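Local coordinates for ORF 37 (Human herpesvirus 8 type M, PDB 3FHD), which degrades DNA as an alkaline exonuclease and endonuclease of the PD-(D/E)XK superfamily, processing branched viral DNA intermediates into mature genomes for packaging, at residues A[292-297]-A[378-383]; A[430-435]-A[455-460]; A[367-372]-A[436-441]; A[358-363]-A[461-466]. One frame throughout, in Å; residues are numbered along the deposited sequence.

Contact 1. Residues A[292-297]-A[378-383]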
loop_
_atom_site.group_PDB
_atom_site.type_symbol
_atom_site.label_atom_id
_atom_site.label_comp_id
_atom_site.label_asym_id
_atom_site.label_seq_id
_atom_site.Cartn_x
_atom_site.Cartn_y
_atom_site.Cartn_z
ATOM N N GLU A 292 -24.368 23.524 -4.016
ATOM C CA GLU A 292 -25.088 24.470 -4.856
ATOM C C GLU A 292 -24.154 25.364 -5.658
ATOM O O GLU A 292 -24.511 25.801 -6.750
ATOM C CB GLU A 292 -26.034 25.330 -4.012
ATOM N N ALA A 293 -22.972 25.642 -5.103
ATOM C CA ALA A 293 -21.991 26.548 -5.717
ATOM C C ALA A 293 -20.572 25.966 -5.656
ATOM O O ALA A 293 -19.739 26.450 -4.884
ATOM C CB ALA A 293 -22.033 27.911 -5.029
ATOM N N PRO A 294 -20.289 24.926 -6.465
ATOM C CA PRO A 294 -18.983 24.246 -6.351
ATOM C C PRO A 294 -17.781 25.150 -6.668
ATOM O O PRO A 294 -17.680 25.677 -7.771
ATOM C CB PRO A 294 -19.087 23.100 -7.377
ATOM C CG PRO A 294 -20.566 22.953 -7.657
ATOM C CD PRO A 294 -21.137 24.324 -7.508
ATOM N N GLY A 295 -16.885 25.319 -5.699
ATOM C CA GLY A 295 -15.678 26.125 -5.897
ATOM C C GLY A 295 -14.812 26.218 -4.656
ATOM O O GLY A 295 -15.154 25.683 -3.599
ATOM N N LYS A 296 -13.706 26.939 -4.779
ATOM C CA LYS A 296 -12.684 26.959 -3.738
ATOM C C LYS A 296 -13.087 27.586 -2.401
ATOM O O LYS A 296 -12.619 27.129 -1.345
ATOM C CB LYS A 296 -11.388 27.583 -4.260
ATOM C CG LYS A 296 -10.773 26.806 -5.420
ATOM C CD LYS A 296 -9.313 27.135 -5.585
ATOM C CE LYS A 296 -9.093 28.607 -5.856
ATOM N NZ LYS A 296 -7.660 28.852 -6.151
ATOM N N LEU A 297 -13.955 28.596 -2.439
ATOM C CA LEU A 297 -14.407 29.283 -1.223
ATOM C C LEU A 297 -15.380 28.438 -0.404
ATOM O O LEU A 297 -15.230 28.325 0.818
ATOM C CB LEU A 297 -15.036 30.638 -1.552
ATOM C CG LEU A 297 -15.504 31.551 -0.400
ATOM C CD1 LEU A 297 -14.334 32.348 0.202
ATOM C CD2 LEU A 297 -16.594 32.521 -0.866
ATOM N N SER A 378 -23.207 10.225 -9.674
ATOM C CA SER A 378 -22.285 10.545 -10.756
ATOM C C SER A 378 -21.637 11.905 -10.464
ATOM O O SER A 378 -21.925 12.514 -9.436
ATOM C CB SER A 378 -23.041 10.557 -12.099
ATOM O OG SER A 378 -24.141 11.445 -12.048
ATOM N N ILE A 379 -20.762 12.377 -11.347
ATOM C CA ILE A 379 -20.105 13.676 -11.148
ATOM C C ILE A 379 -21.107 14.782 -11.450
ATOM O O ILE A 379 -21.719 14.777 -12.521
ATOM C CB ILE A 379 -18.825 13.824 -12.030
ATOM C CG1 ILE A 379 -17.791 12.754 -11.660
ATOM C CG2 ILE A 379 -18.215 15.216 -11.918
ATOM C CD1 ILE A 379 -16.635 12.636 -12.660
ATOM N N LYS A 380 -21.299 15.692 -10.487
ATOM C CA LYS A 380 -22.133 16.887 -10.664
ATOM C C LYS A 380 -21.284 18.053 -11.169
ATOM O O LYS A 380 -21.710 18.797 -12.048
ATOM C CB LYS A 380 -22.794 17.301 -9.342
ATOM C CG LYS A 380 -23.731 18.488 -9.463
ATOM C CD LYS A 380 -23.829 19.264 -8.179
ATOM C CE LYS A 380 -24.950 20.294 -8.257
ATOM N NZ LYS A 380 -24.544 21.562 -8.928
ATOM N N ALA A 381 -20.099 18.224 -10.586
ATOM C CA ALA A 381 -19.215 19.329 -10.946
ATOM C C ALA A 381 -17.788 18.994 -10.569
ATOM O O ALA A 381 -17.549 18.227 -9.629
ATOM C CB ALA A 381 -19.651 20.607 -10.264
ATOM N N ARG A 382 -16.852 19.602 -11.292
ATOM C CA ARG A 382 -15.430 19.303 -11.210
ATOM C C ARG A 382 -14.683 20.634 -11.233
ATOM O O ARG A 382 -15.001 21.477 -12.045
ATOM C CB ARG A 382 -15.065 18.497 -12.449
ATOM C CG ARG A 382 -13.704 17.898 -12.495
ATOM C CD ARG A 382 -13.481 17.374 -13.916
ATOM N NE ARG A 382 -12.095 17.007 -14.212
ATOM C CZ ARG A 382 -11.009 17.671 -13.810
ATOM N NH1 ARG A 382 -9.802 17.220 -14.153
ATOM N NH2 ARG A 382 -11.110 18.783 -13.076
ATOM N N PHE A 383 -13.706 20.821 -10.340
ATOM C CA PHE A 383 -12.917 22.064 -10.297
ATOM C C PHE A 383 -11.509 21.876 -9.719
ATOM O O PHE A 383 -11.279 20.948 -8.966
ATOM C CB PHE A 383 -13.676 23.195 -9.573
ATOM C CG PHE A 383 -13.926 22.963 -8.097
ATOM C CD1 PHE A 383 -13.076 23.509 -7.142
ATOM C CD2 PHE A 383 -15.048 22.251 -7.657
ATOM C CE1 PHE A 383 -13.312 23.318 -5.767
ATOM C CE2 PHE A 383 -15.290 22.059 -6.297
ATOM C CZ PHE A 383 -14.423 22.599 -5.350
#

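Contact 2. Residues A[430-435]-A[455-460]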
loop_
_atom_site.group_PDB
_atom_site.type_symbol
_atom_site.label_atom_id
_atom_site.label_comp_id
_atom_site.label_asym_id
_atom_site.label_seq_id
_atom_site.Cartn_x
_atom_site.Cartn_y
_atom_site.Cartn_z
ATOM N N PHE A 430 -15.055 11.575 0.848
ATOM C CA PHE A 430 -15.823 12.213 1.920
ATOM C C PHE A 430 -17.214 11.649 1.817
ATOM O O PHE A 430 -17.675 11.308 0.697
ATOM C CB PHE A 430 -15.878 13.731 1.741
ATOM C CG PHE A 430 -14.544 14.420 1.888
ATOM C CD1 PHE A 430 -14.175 15.010 3.095
ATOM C CD2 PHE A 430 -13.657 14.491 0.810
ATOM C CE1 PHE A 430 -12.952 15.637 3.243
ATOM C CE2 PHE A 430 -12.427 15.140 0.944
ATOM C CZ PHE A 430 -12.067 15.704 2.165
ATOM N N PHE A 431 -17.872 11.519 2.964
ATOM C CA PHE A 431 -19.113 10.737 3.059
ATOM C C PHE A 431 -20.178 11.416 3.921
ATOM O O PHE A 431 -19.876 12.333 4.698
ATOM C CB PHE A 431 -18.841 9.315 3.598
ATOM C CG PHE A 431 -17.998 8.459 2.691
ATOM C CD1 PHE A 431 -18.588 7.609 1.755
ATOM C CD2 PHE A 431 -16.611 8.490 2.779
ATOM C CE1 PHE A 431 -17.808 6.803 0.912
ATOM C CE2 PHE A 431 -15.824 7.688 1.924
ATOM C CZ PHE A 431 -16.444 6.856 0.980
ATOM N N ARG A 432 -21.416 10.946 3.756
ATOM C CA ARG A 432 -22.530 11.310 4.621
ATOM C C ARG A 432 -23.360 10.095 5.070
ATOM O O ARG A 432 -23.411 9.056 4.390
ATOM C CB ARG A 432 -23.412 12.396 3.980
ATOM C CG ARG A 432 -24.330 11.916 2.847
ATOM C CD ARG A 432 -25.304 13.031 2.440
ATOM N NE ARG A 432 -26.195 12.642 1.329
ATOM C CZ ARG A 432 -27.262 11.854 1.447
ATOM N NH1 ARG A 432 -27.593 11.320 2.621
ATOM N NH2 ARG A 432 -28.022 11.597 0.376
ATOM N N LYS A 433 -23.979 10.226 6.242
ATOM C CA LYS A 433 -24.924 9.233 6.715
ATOM C C LYS A 433 -26.143 9.141 5.789
ATOM O O LYS A 433 -26.591 10.144 5.202
ATOM C CB LYS A 433 -25.379 9.551 8.145
ATOM C CG LYS A 433 -24.285 9.450 9.238
ATOM C CD LYS A 433 -23.599 8.053 9.249
ATOM C CE LYS A 433 -22.737 7.851 10.516
ATOM N NZ LYS A 433 -21.999 6.535 10.497
ATOM N N ARG A 434 -26.672 7.928 5.667
ATOM C CA ARG A 434 -27.977 7.709 5.045
ATOM C C ARG A 434 -29.089 8.204 5.949
ATOM O O ARG A 434 -29.019 8.066 7.172
ATOM C CB ARG A 434 -28.198 6.235 4.744
ATOM C CG ARG A 434 -27.336 5.729 3.670
ATOM C CD ARG A 434 -27.621 4.252 3.499
ATOM N NE ARG A 434 -26.622 3.615 2.652
ATOM C CZ ARG A 434 -26.861 3.227 1.404
ATOM N NH1 ARG A 434 -28.080 3.416 0.879
ATOM N NH2 ARG A 434 -25.898 2.648 0.691
ATOM N N GLY A 435 -30.102 8.814 5.345
ATOM C CA GLY A 435 -31.212 9.366 6.097
ATOM C C GLY A 435 -32.475 8.621 5.760
ATOM O O GLY A 435 -32.484 7.744 4.879
ATOM N N ILE A 455 -22.906 7.184 2.155
ATOM C CA ILE A 455 -22.996 7.760 0.812
ATOM C C ILE A 455 -21.818 8.703 0.505
ATOM O O ILE A 455 -21.597 9.653 1.254
ATOM C CB ILE A 455 -24.345 8.517 0.673
ATOM C CG1 ILE A 455 -25.521 7.517 0.654
ATOM C CG2 ILE A 455 -24.370 9.454 -0.552
ATOM C CD1 ILE A 455 -26.902 8.194 0.877
ATOM N N PRO A 456 -21.083 8.460 -0.607
ATOM C CA PRO A 456 -20.020 9.394 -1.010
ATOM C C PRO A 456 -20.565 10.727 -1.520
ATOM O O PRO A 456 -21.541 10.768 -2.294
ATOM C CB PRO A 456 -19.265 8.650 -2.109
ATOM C CG PRO A 456 -20.255 7.665 -2.663
ATOM C CD PRO A 456 -21.212 7.325 -1.544
ATOM N N THR A 457 -19.924 11.804 -1.077
ATOM C CA THR A 457 -20.346 13.158 -1.401
ATOM C C THR A 457 -19.300 13.925 -2.208
ATOM O O THR A 457 -19.648 14.770 -3.034
ATOM C CB THR A 457 -20.639 13.989 -0.119
ATOM O OG1 THR A 457 -19.450 14.021 0.680
ATOM C CG2 THR A 457 -21.794 13.384 0.693
ATOM N N LEU A 458 -18.025 13.638 -1.954
ATOM C CA LEU A 458 -16.937 14.444 -2.477
ATOM C C LEU A 458 -15.708 13.579 -2.667
ATOM O O LEU A 458 -15.410 12.723 -1.823
ATOM C CB LEU A 458 -16.630 15.552 -1.481
ATOM C CG LEU A 458 -15.666 16.702 -1.785
ATOM C CD1 LEU A 458 -16.290 17.688 -2.782
ATOM C CD2 LEU A 458 -15.340 17.417 -0.448
ATOM N N LEU A 459 -15.005 13.816 -3.773
ATOM C CA LEU A 459 -13.749 13.138 -4.097
ATOM C C LEU A 459 -12.681 14.182 -4.430
ATOM O O LEU A 459 -12.896 15.075 -5.249
ATOM C CB LEU A 459 -13.947 12.150 -5.260
ATOM C CG LEU A 459 -12.738 11.294 -5.701
ATOM C CD1 LEU A 459 -12.348 10.282 -4.657
ATOM C CD2 LEU A 459 -13.001 10.606 -7.042
ATOM N N ILE A 460 -11.536 14.096 -3.769
ATOM C CA ILE A 460 -10.408 14.956 -4.109
ATOM C C ILE A 460 -9.247 14.071 -4.596
ATOM O O ILE A 460 -8.916 13.094 -3.936
ATOM C CB ILE A 460 -9.980 15.783 -2.899
ATOM C CG1 ILE A 460 -11.183 16.636 -2.399
ATOM C CG2 ILE A 460 -8.763 16.645 -3.247
ATOM C CD1 ILE A 460 -10.816 17.673 -1.362
#

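Contact 3. Residues A[367-372]-A[436-441]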
loop_
_atom_site.group_PDB
_atom_site.type_symbol
_atom_site.label_atom_id
_atom_site.label_comp_id
_atom_site.label_asym_id
_atom_site.label_seq_id
_atom_site.Cartn_x
_atom_site.Cartn_y
_atom_site.Cartn_z
ATOM N N LEU A 367 -20.095 15.155 -5.991
ATOM C CA LEU A 367 -20.948 14.117 -6.556
ATOM C C LEU A 367 -22.419 14.503 -6.476
ATOM O O LEU A 367 -22.803 15.270 -5.590
ATOM C CB LEU A 367 -20.691 12.767 -5.873
ATOM C CG LEU A 367 -19.212 12.325 -5.821
ATOM C CD1 LEU A 367 -18.986 11.197 -4.819
ATOM C CD2 LEU A 367 -18.717 11.937 -7.221
ATOM N N THR A 368 -23.237 13.980 -7.399
ATOM C CA THR A 368 -24.675 14.109 -7.272
ATOM C C THR A 368 -25.205 13.422 -6.014
ATOM O O THR A 368 -24.699 12.385 -5.573
ATOM C CB THR A 368 -25.465 13.588 -8.514
ATOM O OG1 THR A 368 -25.134 12.213 -8.763
ATOM C CG2 THR A 368 -25.173 14.443 -9.741
ATOM N N ASP A 369 -26.232 14.032 -5.449
ATOM C CA ASP A 369 -26.867 13.551 -4.243
ATOM C C ASP A 369 -27.958 12.539 -4.636
ATOM O O ASP A 369 -28.896 12.903 -5.338
ATOM C CB ASP A 369 -27.438 14.752 -3.496
ATOM C CG ASP A 369 -27.995 14.403 -2.145
ATOM O OD1 ASP A 369 -28.417 13.247 -1.909
ATOM O OD2 ASP A 369 -28.011 15.308 -1.296
ATOM N N PRO A 370 -27.840 11.262 -4.172
ATOM C CA PRO A 370 -28.860 10.263 -4.533
ATOM C C PRO A 370 -30.273 10.526 -3.956
ATOM O O PRO A 370 -31.226 9.810 -4.303
ATOM C CB PRO A 370 -28.278 8.941 -4.014
ATOM C CG PRO A 370 -27.341 9.351 -2.893
ATOM C CD PRO A 370 -26.788 10.700 -3.300
ATOM N N GLN A 371 -30.429 11.536 -3.100
ATOM C CA GLN A 371 -31.780 11.876 -2.635
ATOM C C GLN A 371 -32.551 12.606 -3.732
ATOM O O GLN A 371 -33.794 12.610 -3.757
ATOM C CB GLN A 371 -31.760 12.673 -1.334
ATOM C CG GLN A 371 -33.104 12.674 -0.609
ATOM C CD GLN A 371 -33.017 13.273 0.768
ATOM O OE1 GLN A 371 -31.963 13.231 1.406
ATOM N NE2 GLN A 371 -34.116 13.839 1.239
ATOM N N ASP A 372 -31.800 13.214 -4.646
ATOM C CA ASP A 372 -32.370 13.871 -5.815
ATOM C C ASP A 372 -32.674 12.830 -6.906
ATOM O O ASP A 372 -33.773 12.807 -7.468
ATOM C CB ASP A 372 -31.399 14.936 -6.354
ATOM C CG ASP A 372 -31.172 16.104 -5.374
ATOM O OD1 ASP A 372 -31.930 16.251 -4.380
ATOM O OD2 ASP A 372 -30.222 16.896 -5.618
ATOM N N TYR A 436 -33.551 8.995 6.443
ATOM C CA TYR A 436 -34.831 8.335 6.273
ATOM C C TYR A 436 -35.410 8.466 4.871
ATOM O O TYR A 436 -36.098 7.572 4.411
ATOM C CB TYR A 436 -35.821 8.808 7.337
ATOM C CG TYR A 436 -35.464 8.282 8.712
ATOM C CD1 TYR A 436 -36.051 7.107 9.201
ATOM C CD2 TYR A 436 -34.516 8.940 9.507
ATOM C CE1 TYR A 436 -35.715 6.616 10.458
ATOM C CE2 TYR A 436 -34.169 8.453 10.760
ATOM C CZ TYR A 436 -34.784 7.286 11.224
ATOM O OH TYR A 436 -34.451 6.792 12.463
ATOM N N GLN A 437 -35.084 9.562 4.191
ATOM C CA GLN A 437 -35.636 9.859 2.870
ATOM C C GLN A 437 -34.709 9.453 1.698
ATOM O O GLN A 437 -35.066 9.651 0.537
ATOM C CB GLN A 437 -35.986 11.341 2.783
ATOM C CG GLN A 437 -37.063 11.780 3.790
ATOM C CD GLN A 437 -37.461 13.210 3.602
ATOM O OE1 GLN A 437 -37.805 13.624 2.489
ATOM N NE2 GLN A 437 -37.466 13.981 4.699
ATOM N N ASP A 438 -33.536 8.900 2.008
ATOM C CA ASP A 438 -32.613 8.404 0.985
ATOM C C ASP A 438 -33.139 7.101 0.378
ATOM O O ASP A 438 -33.765 6.310 1.079
ATOM C CB ASP A 438 -31.213 8.166 1.566
ATOM C CG ASP A 438 -30.390 9.463 1.687
ATOM O OD1 ASP A 438 -30.428 10.275 0.738
ATOM O OD2 ASP A 438 -29.725 9.671 2.732
ATOM N N PRO A 439 -32.889 6.871 -0.925
ATOM C CA PRO A 439 -33.271 5.575 -1.528
ATOM C C PRO A 439 -32.567 4.392 -0.879
ATOM O O PRO A 439 -31.423 4.516 -0.439
ATOM C CB PRO A 439 -32.796 5.700 -2.978
ATOM C CG PRO A 439 -31.741 6.772 -2.945
ATOM C CD PRO A 439 -32.258 7.760 -1.914
ATOM N N VAL A 440 -33.259 3.255 -0.823
ATOM C CA VAL A 440 -32.654 1.995 -0.369
ATOM C C VAL A 440 -31.433 1.643 -1.239
ATOM O O VAL A 440 -30.365 1.313 -0.723
ATOM C CB VAL A 440 -33.671 0.819 -0.435
ATOM C CG1 VAL A 440 -33.123 -0.386 0.318
ATOM C CG2 VAL A 440 -35.004 1.230 0.132
ATOM N N ASN A 441 -31.603 1.774 -2.554
ATOM C CA ASN A 441 -30.638 1.306 -3.545
ATOM C C ASN A 441 -29.948 2.477 -4.231
ATOM O O ASN A 441 -30.572 3.175 -5.025
ATOM C CB ASN A 441 -31.350 0.458 -4.619
ATOM C CG ASN A 441 -31.953 -0.828 -4.065
ATOM O OD1 ASN A 441 -31.318 -1.545 -3.287
ATOM N ND2 ASN A 441 -33.180 -1.137 -4.485
HETATM O O HOH W 1 -30.578 12.030 4.174
#

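Contact 4. Residues A[358-363]-A[461-466]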
loop_
_atom_site.group_PDB
_atom_site.type_symbol
_atom_site.label_atom_id
_atom_site.label_comp_id
_atom_site.label_asym_id
_atom_site.label_seq_id
_atom_site.Cartn_x
_atom_site.Cartn_y
_atom_site.Cartn_z
ATOM N N SER A 358 4.328 21.598 -5.677
ATOM C CA SER A 358 3.668 22.879 -5.467
ATOM C C SER A 358 3.205 23.547 -6.765
ATOM O O SER A 358 3.015 24.754 -6.787
ATOM C CB SER A 358 4.551 23.808 -4.617
ATOM O OG SER A 358 5.863 23.884 -5.154
ATOM N N THR A 359 2.982 22.744 -7.815
ATOM C CA THR A 359 2.547 23.227 -9.150
ATOM C C THR A 359 1.216 22.632 -9.659
ATOM O O THR A 359 0.269 23.381 -9.930
ATOM C CB THR A 359 3.648 22.991 -10.222
ATOM O OG1 THR A 359 4.870 23.604 -9.797
ATOM C CG2 THR A 359 3.252 23.590 -11.593
ATOM N N THR A 360 1.158 21.301 -9.813
ATOM C CA THR A 360 -0.054 20.620 -10.304
ATOM C C THR A 360 -1.118 20.594 -9.220
ATOM O O THR A 360 -0.911 20.004 -8.147
ATOM C CB THR A 360 0.218 19.152 -10.727
ATOM O OG1 THR A 360 1.487 19.061 -11.384
ATOM C CG2 THR A 360 -0.892 18.623 -11.653
ATOM N N GLU A 361 -2.259 21.221 -9.499
ATOM C CA GLU A 361 -3.346 21.315 -8.510
ATOM C C GLU A 361 -4.194 20.042 -8.357
ATOM O O GLU A 361 -4.191 19.168 -9.227
ATOM C CB GLU A 361 -4.245 22.522 -8.817
ATOM C CG GLU A 361 -3.502 23.848 -8.824
ATOM C CD GLU A 361 -4.427 25.019 -9.095
ATOM O OE1 GLU A 361 -5.140 24.977 -10.116
ATOM O OE2 GLU A 361 -4.442 25.972 -8.287
ATOM N N SER A 362 -4.907 19.951 -7.231
ATOM C CA SER A 362 -5.849 18.857 -6.964
ATOM C C SER A 362 -7.125 19.006 -7.801
ATOM O O SER A 362 -7.559 20.116 -8.069
ATOM C CB SER A 362 -6.232 18.842 -5.491
ATOM O OG SER A 362 -5.187 18.357 -4.678
ATOM N N ASP A 363 -7.714 17.888 -8.219
ATOM C CA ASP A 363 -9.034 17.903 -8.838
ATOM C C ASP A 363 -10.079 17.626 -7.771
ATOM O O ASP A 363 -9.953 16.648 -7.027
ATOM C CB ASP A 363 -9.141 16.839 -9.927
ATOM C CG ASP A 363 -8.273 17.153 -11.143
ATOM O OD1 ASP A 363 -8.373 18.268 -11.666
ATOM O OD2 ASP A 363 -7.493 16.283 -11.578
ATOM N N VAL A 461 -8.664 14.420 -5.741
ATOM C CA VAL A 461 -7.529 13.687 -6.284
ATOM C C VAL A 461 -6.348 14.644 -6.292
ATOM O O VAL A 461 -6.405 15.718 -6.908
ATOM C CB VAL A 461 -7.819 13.093 -7.698
ATOM C CG1 VAL A 461 -6.573 12.389 -8.270
ATOM C CG2 VAL A 461 -9.000 12.102 -7.653
ATOM N N THR A 462 -5.299 14.253 -5.573
ATOM C CA THR A 462 -4.111 15.054 -5.367
ATOM C C THR A 462 -2.886 14.316 -5.943
ATOM O O THR A 462 -2.596 13.193 -5.513
ATOM C CB THR A 462 -3.924 15.322 -3.837
ATOM O OG1 THR A 462 -5.090 15.998 -3.322
ATOM C CG2 THR A 462 -2.703 16.178 -3.566
ATOM N N PRO A 463 -2.172 14.935 -6.916
ATOM C CA PRO A 463 -0.918 14.375 -7.457
ATOM C C PRO A 463 0.216 14.332 -6.414
ATOM O O PRO A 463 0.238 15.148 -5.467
ATOM C CB PRO A 463 -0.561 15.333 -8.615
ATOM C CG PRO A 463 -1.279 16.560 -8.348
ATOM C CD PRO A 463 -2.537 16.193 -7.595
ATOM N N VAL A 464 1.126 13.370 -6.563
ATOM C CA VAL A 464 2.309 13.264 -5.706
ATOM C C VAL A 464 3.524 12.980 -6.617
ATOM O O VAL A 464 3.498 12.049 -7.399
ATOM C CB VAL A 464 2.209 12.109 -4.642
ATOM C CG1 VAL A 464 3.347 12.260 -3.599
ATOM C CG2 VAL A 464 0.843 12.104 -3.898
ATOM N N TYR A 465 4.556 13.814 -6.512
ATOM C CA TYR A 465 5.804 13.658 -7.276
ATOM C C TYR A 465 6.972 13.359 -6.335
ATOM O O TYR A 465 6.966 13.831 -5.196
ATOM C CB TYR A 465 6.083 14.911 -8.115
ATOM C CG TYR A 465 4.938 15.303 -9.044
ATOM C CD1 TYR A 465 4.826 14.758 -10.321
ATOM C CD2 TYR A 465 3.965 16.212 -8.633
ATOM C CE1 TYR A 465 3.762 15.127 -11.174
ATOM C CE2 TYR A 465 2.903 16.569 -9.457
ATOM C CZ TYR A 465 2.807 16.027 -10.729
ATOM O OH TYR A 465 1.757 16.405 -11.559
ATOM N N PHE A 466 7.960 12.579 -6.809
ATOM C CA PHE A 466 9.094 12.117 -5.975
ATOM C C PHE A 466 10.464 12.387 -6.622
ATOM O O PHE A 466 10.880 11.656 -7.548
ATOM C CB PHE A 466 8.977 10.624 -5.612
ATOM C CG PHE A 466 7.659 10.247 -5.010
ATOM C CD1 PHE A 466 7.371 10.572 -3.691
ATOM C CD2 PHE A 466 6.695 9.590 -5.781
ATOM C CE1 PHE A 466 6.120 10.248 -3.155
ATOM C CE2 PHE A 466 5.464 9.255 -5.255
ATOM C CZ PHE A 466 5.166 9.604 -3.950
#

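Contact 1. Residues A[292-297]-A[378-383]
Phe383 lays the face of its ring against the backbone of Pro294 and Gly295, and this overlap is the larger part of the contact. Its CB is carried toward the opposing loop, and CG stands between the backbone N and the carbonyl carbon (chi1 66°). From there CD1 runs past Gly295 CA, while CD2 lies by Gly295 N and the carbonyl carbon of Pro294. Farther out, CE1 makes the closest approach, 3.4 Å to Gly295 C. CE2 meets Gly295 N and also Pro294 CB, the latter at 4.1 Å, and CZ at the tip comes 3.6 Å from Gly295 O. Gly295 CA sits over the ring face, 3.8 Å from the Phe383 centroid and 14° off the normal, a CH-pi contact. Beside it, Pro294 CG packs on Ala381 CB at 3.6 Å. No hydrogen bond crosses between the segments, and Lys296 turns its amine to Asn386.

Gly295 is the N-cap of helix 296-303, so the ring touches the short link between that helix and helix 282-292. On the other side, strand 379-389 pairs with strand 362-367, where Lys380 and Ala381 form a classic bulge opposite Val366 and Phe383 also touches Val364 and Val366.

Contact 2. Residues A[430-435]-A[455-460]
Phe430 and Leu458 lie side by side and point the same way, with Leu458 CD2 over one face of the phenyl ring, 4.0 Å from its centroid. Ile460 CD1 joins them, 3.8 Å from Phe430 CE2. Phe431 slants across Pro456 on the reverse face of the sheet, its CE1 3.8 Å from Pro456 CB. With CG between the backbone N and the carbonyl carbon (chi1 75°) and the chain extended to NE, Arg432 runs alongside Ile455, whose CD1 lies over one face of the guanidinium, 3.6 Å from both Arg432 NH1 and NH2. Salt bridges to Asp438 and Asp369 hold the charged end.

Between these two layers of side chains the strands pair antiparallel. Arg432 and Ile455 exchange two backbone bonds. Thr457 and Leu458 both face Phe430, a classic beta bulge, where Thr457 N makes a nearly straight bond (2.9 Å) to Phe430 O.

Strand 455-464 lies between 423-432 and 362-367 in the nuclease sheet. The Phe431 side chain is about 7 Å from those of the magnesium-binding residues Ile267 and Glu206, placing this face beside the nuclease centre. Helix 203-217 covers Phe431, Pro456 and Leu459, while helix 296-303 packs on Leu458 and Ile460.

Contact 3. Residues A[367-372]-A[436-441]
Gln437 meets Gln371 through its CB, which lies 3.5 Å from Gln371 NE2, and the two amide planes are turned 56° apart. The backbone O of Gln437 accepts a hydrogen bond from Arg374.

Asp438 follows, its carboxylate almost perpendicular to the Gln371 amide, the planes being 89° apart. OD1 comes 3.4 Å from both Gln371 CB and Gln371 OE1; both oxygens are acceptors, and no bond joins them. A water instead links the groups, donating to Asp438 OD2 at 2.9 Å and weakly to Gln371 OE1. The extended glutamine, with CG anti to the backbone N (chi1 -162°), also receives a bond from Lys277 at OE1.

Across from this loop, Asp369 takes the N-cap position of a short, weakly bonded helix at about 370-372, its OD1 accepting from Gln371 N at 2.9 Å from above the carboxylate plane. That OD1 stands 4.5 Å from Asp438 OD1, a like-charge approach probably eased by Arg432, which makes a salt bridge to each aspartate, and by Lys277, which makes one to Asp369.

Pro439 then packs against Pro370. Its CD lies 3.3 Å from Pro370 O, and CG is 4.2 Å from Pro370 CB; beyond, Pro370 touches Ile455 and Cys442.

Contact 4. Residues A[358-363]-A[461-466]
Thr360 lies against Pro463 and the hydroxyl end of Tyr465, its CB 3.8 Å from Pro463 CG. The two segments run antiparallel here as neighbouring strands of the mixed sheet of the PD-(D/E)XK nuclease fold, and Thr360 sits just ahead of strand 362-367. Its side chain crosses that of Tyr465 at about a right angle. OG1, anti to the carbonyl carbon (chi1 -39°), meets Tyr465 OH at 2.7 Å in a hydrogen bond that either hydroxyl could donate. Pro463 CG also rests 3.5 Å from Thr360 O.

Asp363 and Val461 form an antiparallel hydrogen-bonded pair, with two backbone bonds, each 2.9 Å: Asp363 N to Val461 O and Val461 N to Asp363 O, the second the straighter at 170°. The Asp363 carboxylate turns to strand 379-389, where OD1 makes salt bridges with Lys384 and Arg382. Val461 touches Tyr425 of strand 423-432.

Between the pair and the threonine-tyrosine bond, Ser362 CA approaches Val461 O in a CA-H...O contact. Ser362 OG and Thr462 OG1 are hydrogen-bonded at 2.7 Å, and Ser362 OG is also bonded to Leu387 O.

Contact 2 is the buried core of the set, contacts 3 and 4 are partly buried, and contact 1 lies at the surface. Contacts 2 and 4 share strand 455-464, which pairs with 423-432 in the first and 362-367 in the second; both rest on backbone bonding, with apolar cover in contact 2 and hydroxyl pairs in contact 4. Contact 1 reaches the next strand, 379-389, by apolar packing without a hydrogen bond. Contact 3 joins a short helical turn and a loop through a water and proline packing, its two aspartates being bridged by Arg432 of contact 2. Arg382 ties contact 1 to Asp363 in contact 4, and Ser378 meets Thr368 between contacts 1 and 3.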